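Local coordinates for WbbZ protein (Klebsiella pneumoniae subsp. pneumoniae NTUH-K2044, PDB 6X1L), which is of unknown function but belongs to the polysaccharide pyruvyl transferase family and probably transfers a pyruvyl group to a polysaccharide, at residues Y26-S40 with N196-T210. Numbering follows the deposited sequence.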
loop_
_atom_site.group_PDB
_atom_site.type_symbol
_atom_site.label_atom_id
_atom_site.label_comp_id
_atom_site.label_asym_id
_atom_site.label_seq_id
_atom_site.Cartn_x
_atom_site.Cartn_y
_atom_site.Cartn_z
ATOM N N TYR A 26 -0.011 23.853 0.823
ATOM C CA TYR A 26 -0.256 22.752 -0.099
ATOM C C TYR A 26 -1.319 21.811 0.449
ATOM O O TYR A 26 -1.238 21.375 1.603
ATOM C CB TYR A 26 1.037 21.981 -0.382
ATOM C CG TYR A 26 0.837 20.730 -1.212
ATOM C CD1 TYR A 26 0.481 20.812 -2.550
ATOM C CD2 TYR A 26 1.011 19.464 -0.656
ATOM C CE1 TYR A 26 0.298 19.675 -3.314
ATOM C CE2 TYR A 26 0.832 18.319 -1.413
ATOM C CZ TYR A 26 0.476 18.431 -2.741
ATOM O OH TYR A 26 0.295 17.302 -3.503
ATOM N N LYS A 27 -2.308 21.498 -0.387
ATOM C CA LYS A 27 -3.321 20.490 -0.094
ATOM C C LYS A 27 -3.234 19.412 -1.164
ATOM O O LYS A 27 -3.544 19.668 -2.334
ATOM C CB LYS A 27 -4.723 21.090 -0.052
ATOM C CG LYS A 27 -5.796 20.062 0.295
ATOM C CD LYS A 27 -5.565 19.490 1.689
ATOM C CE LYS A 27 -6.444 18.271 1.969
ATOM N NZ LYS A 27 -6.016 17.068 1.194
ATOM N N ALA A 28 -2.812 18.214 -0.767
ATOM C CA ALA A 28 -2.776 17.089 -1.689
ATOM C C ALA A 28 -4.191 16.679 -2.076
ATOM O O ALA A 28 -5.106 16.689 -1.251
ATOM C CB ALA A 28 -2.041 15.904 -1.058
ATOM N N ASN A 29 -4.361 16.320 -3.335
ATOM C CA ASN A 29 -5.648 15.824 -3.803
ATOM C C ASN A 29 -5.959 14.486 -3.140
ATOM O O ASN A 29 -5.119 13.581 -3.171
ATOM C CB ASN A 29 -5.622 15.665 -5.322
ATOM C CG ASN A 29 -6.979 15.320 -5.901
ATOM O OD1 ASN A 29 -7.986 15.936 -5.555
ATOM N ND2 ASN A 29 -7.012 14.328 -6.787
ATOM N N PRO A 30 -7.122 14.328 -2.516
ATOM C CA PRO A 30 -7.522 13.009 -2.015
ATOM C C PRO A 30 -8.008 12.112 -3.143
ATOM O O PRO A 30 -8.406 12.569 -4.217
ATOM C CB PRO A 30 -8.665 13.323 -1.040
ATOM C CG PRO A 30 -8.601 14.807 -0.810
ATOM C CD PRO A 30 -8.036 15.387 -2.064
ATOM N N GLY A 31 -7.959 10.814 -2.890
ATOM C CA GLY A 31 -8.433 9.850 -3.860
ATOM C C GLY A 31 -7.739 8.516 -3.676
ATOM O O GLY A 31 -7.248 8.203 -2.597
ATOM N N ASN A 32 -7.711 7.742 -4.760
ATOM C CA ASN A 32 -7.168 6.393 -4.720
ATOM C C ASN A 32 -5.646 6.448 -4.842
ATOM O O ASN A 32 -5.029 7.514 -4.772
ATOM C CB ASN A 32 -7.828 5.522 -5.790
ATOM C CG ASN A 32 -7.612 6.036 -7.205
ATOM O OD1 ASN A 32 -6.544 6.540 -7.552
ATOM N ND2 ASN A 32 -8.632 5.887 -8.036
ATOM N N ALA A 33 -5.022 5.282 -5.022
ATOM C CA ALA A 33 -3.567 5.208 -5.069
ATOM C C ALA A 33 -2.985 5.902 -6.292
ATOM O O ALA A 33 -1.807 6.274 -6.274
ATOM C CB ALA A 33 -3.118 3.745 -5.024
ATOM N N GLY A 34 -3.775 6.071 -7.356
ATOM C CA GLY A 34 -3.354 6.944 -8.438
ATOM C C GLY A 34 -3.083 8.354 -7.954
ATOM O O GLY A 34 -2.093 8.979 -8.342
ATOM N N ASP A 35 -3.948 8.867 -7.079
ATOM C CA ASP A 35 -3.735 10.186 -6.505
ATOM C C ASP A 35 -2.543 10.220 -5.558
ATOM O O ASP A 35 -1.963 11.291 -5.351
ATOM C CB ASP A 35 -5.005 10.639 -5.798
ATOM C CG ASP A 35 -6.109 10.974 -6.780
ATOM O OD1 ASP A 35 -5.927 11.930 -7.562
ATOM O OD2 ASP A 35 -7.138 10.263 -6.801
ATOM N N GLY A 36 -2.164 9.077 -4.985
ATOM C CA GLY A 36 -0.922 9.024 -4.237
ATOM C C GLY A 36 0.301 9.144 -5.122
ATOM O O GLY A 36 1.338 9.649 -4.685
ATOM N N VAL A 37 0.205 8.671 -6.365
ATOM C CA VAL A 37 1.303 8.838 -7.314
ATOM C C VAL A 37 1.493 10.310 -7.661
ATOM O O VAL A 37 2.627 10.795 -7.764
ATOM C CB VAL A 37 1.050 7.991 -8.575
ATOM C CG1 VAL A 37 2.189 8.159 -9.558
ATOM C CG2 VAL A 37 0.865 6.517 -8.197
ATOM N N ILE A 38 0.393 11.043 -7.853
ATOM C CA ILE A 38 0.499 12.476 -8.135
ATOM C C ILE A 38 1.179 13.189 -6.977
ATOM O O ILE A 38 2.043 14.051 -7.179
ATOM C CB ILE A 38 -0.891 13.077 -8.422
ATOM C CG1 ILE A 38 -1.546 12.363 -9.601
ATOM C CG2 ILE A 38 -0.779 14.580 -8.713
ATOM C CD1 ILE A 38 -2.895 12.925 -9.979
ATOM N N ALA A 39 0.830 12.813 -5.745
ATOM C CA ALA A 39 1.420 13.469 -4.585
ATOM C C ALA A 39 2.900 13.138 -4.462
ATOM O O ALA A 39 3.723 14.031 -4.225
ATOM C CB ALA A 39 0.662 13.082 -3.318
ATOM N N SER A 40 3.258 11.856 -4.615
ATOM C CA SER A 40 4.665 11.466 -4.597
ATOM C C SER A 40 5.475 12.312 -5.572
ATOM O O SER A 40 6.507 12.886 -5.210
ATOM C CB SER A 40 4.808 9.980 -4.943
ATOM O OG SER A 40 3.991 9.176 -4.110
ATOM N N ASN A 196 -7.193 4.410 -0.447
ATOM C CA ASN A 196 -8.212 5.244 -1.081
ATOM C C ASN A 196 -8.818 6.174 -0.039
ATOM O O ASN A 196 -9.632 5.741 0.780
ATOM C CB ASN A 196 -9.289 4.381 -1.732
ATOM C CG ASN A 196 -10.318 5.200 -2.477
ATOM O OD1 ASN A 196 -10.016 6.275 -2.998
ATOM N ND2 ASN A 196 -11.545 4.700 -2.528
ATOM N N GLY A 197 -8.438 7.446 -0.084
ATOM C CA GLY A 197 -8.950 8.414 0.870
ATOM C C GLY A 197 -8.057 9.644 0.912
ATOM O O GLY A 197 -7.240 9.866 0.020
ATOM N N ASP A 198 -8.236 10.429 1.973
ATOM C CA ASP A 198 -7.479 11.667 2.166
ATOM C C ASP A 198 -6.184 11.384 2.930
ATOM O O ASP A 198 -5.963 11.850 4.046
ATOM C CB ASP A 198 -8.335 12.703 2.885
ATOM C CG ASP A 198 -7.758 14.108 2.795
ATOM O OD1 ASP A 198 -6.874 14.340 1.944
ATOM O OD2 ASP A 198 -8.188 14.979 3.580
ATOM N N TYR A 199 -5.317 10.600 2.292
ATOM C CA TYR A 199 -4.076 10.161 2.915
ATOM C C TYR A 199 -2.846 10.910 2.429
ATOM O O TYR A 199 -1.816 10.884 3.109
ATOM C CB TYR A 199 -3.851 8.665 2.656
ATOM C CG TYR A 199 -4.942 7.769 3.192
ATOM C CD1 TYR A 199 -5.092 7.572 4.554
ATOM C CD2 TYR A 199 -5.813 7.113 2.332
ATOM C CE1 TYR A 199 -6.090 6.748 5.054
ATOM C CE2 TYR A 199 -6.815 6.287 2.822
ATOM C CZ TYR A 199 -6.945 6.110 4.182
ATOM O OH TYR A 199 -7.938 5.293 4.674
ATOM N N TRP A 200 -2.928 11.584 1.289
ATOM C CA TRP A 200 -1.730 11.876 0.516
ATOM C C TRP A 200 -0.993 13.133 0.965
ATOM O O TRP A 200 0.015 13.486 0.343
ATOM C CB TRP A 200 -2.107 11.936 -0.962
ATOM C CG TRP A 200 -2.900 10.716 -1.335
ATOM C CD1 TRP A 200 -4.160 10.679 -1.855
ATOM C CD2 TRP A 200 -2.497 9.348 -1.160
ATOM N NE1 TRP A 200 -4.557 9.374 -2.042
ATOM C CE2 TRP A 200 -3.555 8.539 -1.622
ATOM C CE3 TRP A 200 -1.340 8.731 -0.670
ATOM C CZ2 TRP A 200 -3.489 7.144 -1.607
ATOM C CZ3 TRP A 200 -1.276 7.346 -0.655
ATOM C CH2 TRP A 200 -2.342 6.569 -1.123
ATOM N N ASP A 201 -1.427 13.778 2.048
ATOM C CA ASP A 201 -0.622 14.823 2.669
ATOM C C ASP A 201 0.558 14.269 3.460
ATOM O O ASP A 201 1.389 15.049 3.938
ATOM C CB ASP A 201 -1.503 15.686 3.573
ATOM C CG ASP A 201 -2.571 16.436 2.792
ATOM O OD1 ASP A 201 -2.209 17.221 1.886
ATOM O OD2 ASP A 201 -3.770 16.232 3.073
ATOM N N ASN A 202 0.642 12.950 3.619
ATOM C CA ASN A 202 1.792 12.290 4.230
ATOM C C ASN A 202 2.701 11.822 3.100
ATOM O O ASN A 202 2.350 10.897 2.360
ATOM C CB ASN A 202 1.334 11.119 5.102
ATOM C CG ASN A 202 2.488 10.407 5.796
ATOM O OD1 ASN A 202 3.536 10.153 5.200
ATOM N ND2 ASN A 202 2.290 10.073 7.063
ATOM N N GLU A 203 3.877 12.447 2.977
ATOM C CA GLU A 203 4.758 12.145 1.850
ATOM C C GLU A 203 5.322 10.730 1.924
ATOM O O GLU A 203 5.583 10.112 0.885
ATOM C CB GLU A 203 5.893 13.174 1.768
ATOM C CG GLU A 203 6.866 13.170 2.943
ATOM C CD GLU A 203 6.382 13.991 4.125
ATOM O OE1 GLU A 203 5.205 14.415 4.123
ATOM O OE2 GLU A 203 7.185 14.215 5.057
ATOM N N PHE A 204 5.511 10.193 3.128
ATOM C CA PHE A 204 6.000 8.822 3.237
ATOM C C PHE A 204 4.941 7.828 2.780
ATOM O O PHE A 204 5.222 6.922 1.986
ATOM C CB PHE A 204 6.438 8.538 4.673
ATOM C CG PHE A 204 7.694 9.257 5.068
ATOM C CD1 PHE A 204 8.935 8.662 4.884
ATOM C CD2 PHE A 204 7.637 10.529 5.614
ATOM C CE1 PHE A 204 10.094 9.321 5.245
ATOM C CE2 PHE A 204 8.792 11.198 5.975
ATOM C CZ PHE A 204 10.023 10.593 5.790
ATOM N N LEU A 205 3.706 8.006 3.252
ATOM C CA LEU A 205 2.613 7.139 2.828
ATOM C C LEU A 205 2.385 7.231 1.325
ATOM O O LEU A 205 2.134 6.212 0.669
ATOM C CB LEU A 205 1.344 7.494 3.605
ATOM C CG LEU A 205 0.070 6.699 3.324
ATOM C CD1 LEU A 205 0.356 5.203 3.286
ATOM C CD2 LEU A 205 -0.966 7.016 4.388
ATOM N N ALA A 206 2.482 8.439 0.751
ATOM C CA ALA A 206 2.315 8.566 -0.694
ATOM C C ALA A 206 3.420 7.829 -1.439
ATOM O O ALA A 206 3.156 7.110 -2.409
ATOM C CB ALA A 206 2.281 10.048 -1.112
ATOM N N ARG A 207 4.671 8.009 -1.015
ATOM C CA ARG A 207 5.771 7.389 -1.750
ATOM C C ARG A 207 5.773 5.870 -1.583
ATOM O O ARG A 207 6.062 5.135 -2.535
ATOM C CB ARG A 207 7.106 7.986 -1.305
ATOM C CG ARG A 207 7.345 9.395 -1.874
ATOM C CD ARG A 207 8.829 9.716 -1.919
ATOM N NE ARG A 207 9.109 11.050 -2.451
ATOM C CZ ARG A 207 9.300 12.123 -1.692
ATOM N NH1 ARG A 207 9.235 12.020 -0.373
ATOM N NH2 ARG A 207 9.564 13.300 -2.249
ATOM N N ASN A 208 5.436 5.376 -0.391
ATOM C CA ASN A 208 5.459 3.929 -0.187
ATOM C C ASN A 208 4.270 3.248 -0.855
ATOM O O ASN A 208 4.415 2.143 -1.393
ATOM C CB ASN A 208 5.527 3.618 1.305
ATOM C CG ASN A 208 6.900 3.882 1.878
ATOM O OD1 ASN A 208 7.913 3.613 1.234
ATOM N ND2 ASN A 208 6.945 4.421 3.084
ATOM N N SER A 209 3.099 3.891 -0.863
ATOM C CA SER A 209 1.999 3.376 -1.672
ATOM C C SER A 209 2.380 3.323 -3.145
ATOM O O SER A 209 2.018 2.378 -3.857
ATOM C CB SER A 209 0.748 4.230 -1.481
ATOM O OG SER A 209 -0.254 3.859 -2.416
ATOM N N THR A 210 3.116 4.331 -3.621
ATOM C CA THR A 210 3.538 4.333 -5.016
ATOM C C THR A 210 4.573 3.244 -5.277
ATOM O O THR A 210 4.582 2.629 -6.352
ATOM C CB THR A 210 4.077 5.719 -5.389
ATOM O OG1 THR A 210 3.062 6.703 -5.144
ATOM C CG2 THR A 210 4.466 5.770 -6.846
HETATM O O HOH W 1 -0.260 18.839 2.664
HETATM O O HOH W 2 0.281 5.579 -4.471
#
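The loop that leaves strand 23-27 of the six-stranded parallel sheet for helix 33-48 closes on Trp200 in the segment leading into helix 203-218. The indole lies flat over the first turn of helix 33-48. Gly36 CA sits 3.6 Å from the centroid of its six-membered ring, a CH-pi contact over the face, and Tyr199 CB covers the opposite face. A chi1 of -50° carries the indole toward helix 33-48, and chi2 of 121° turns NE1 to Gly31 O, to which it donates at 3.0 Å, almost in the ring plane. Gly197 N reaches the same oxygen from the other face of its carbonyl plane, at 2.9 Å, and Gly31 N returns a bond to Gly197 O, making a single antiparallel bridge. Beside the indole, Trp200 CB packs on Ala39 CB.

At the strand end, Lys27 bends at chi2 and chi4 until NZ forms salt bridges with two carboxylates, 3.0 Å from Asp198 OD1 and 3.0 Å from Asp201 OD2, on the syn lone pair of each; NZ also donates to Ala28 O. The other Asp201 oxygen, OD1, takes Ala28 N at 2.9 Å, and a water links it to Tyr26 O. Further along, the axes of segments 33-40 and 203-210 approach to 8.0 Å at a crossing angle of -117°; there Ala39 CB packs on Ala206 CB, and Ser40 OG lies 2.8 Å from Ala206 O.

Lys27 is buried, and two acidic partners would be expected to keep it protonated. Bonded through both oxygens, the Asp201 carboxylate is restrained from rotating, while the bond to Gly31 O and contacts on both faces fix the indole.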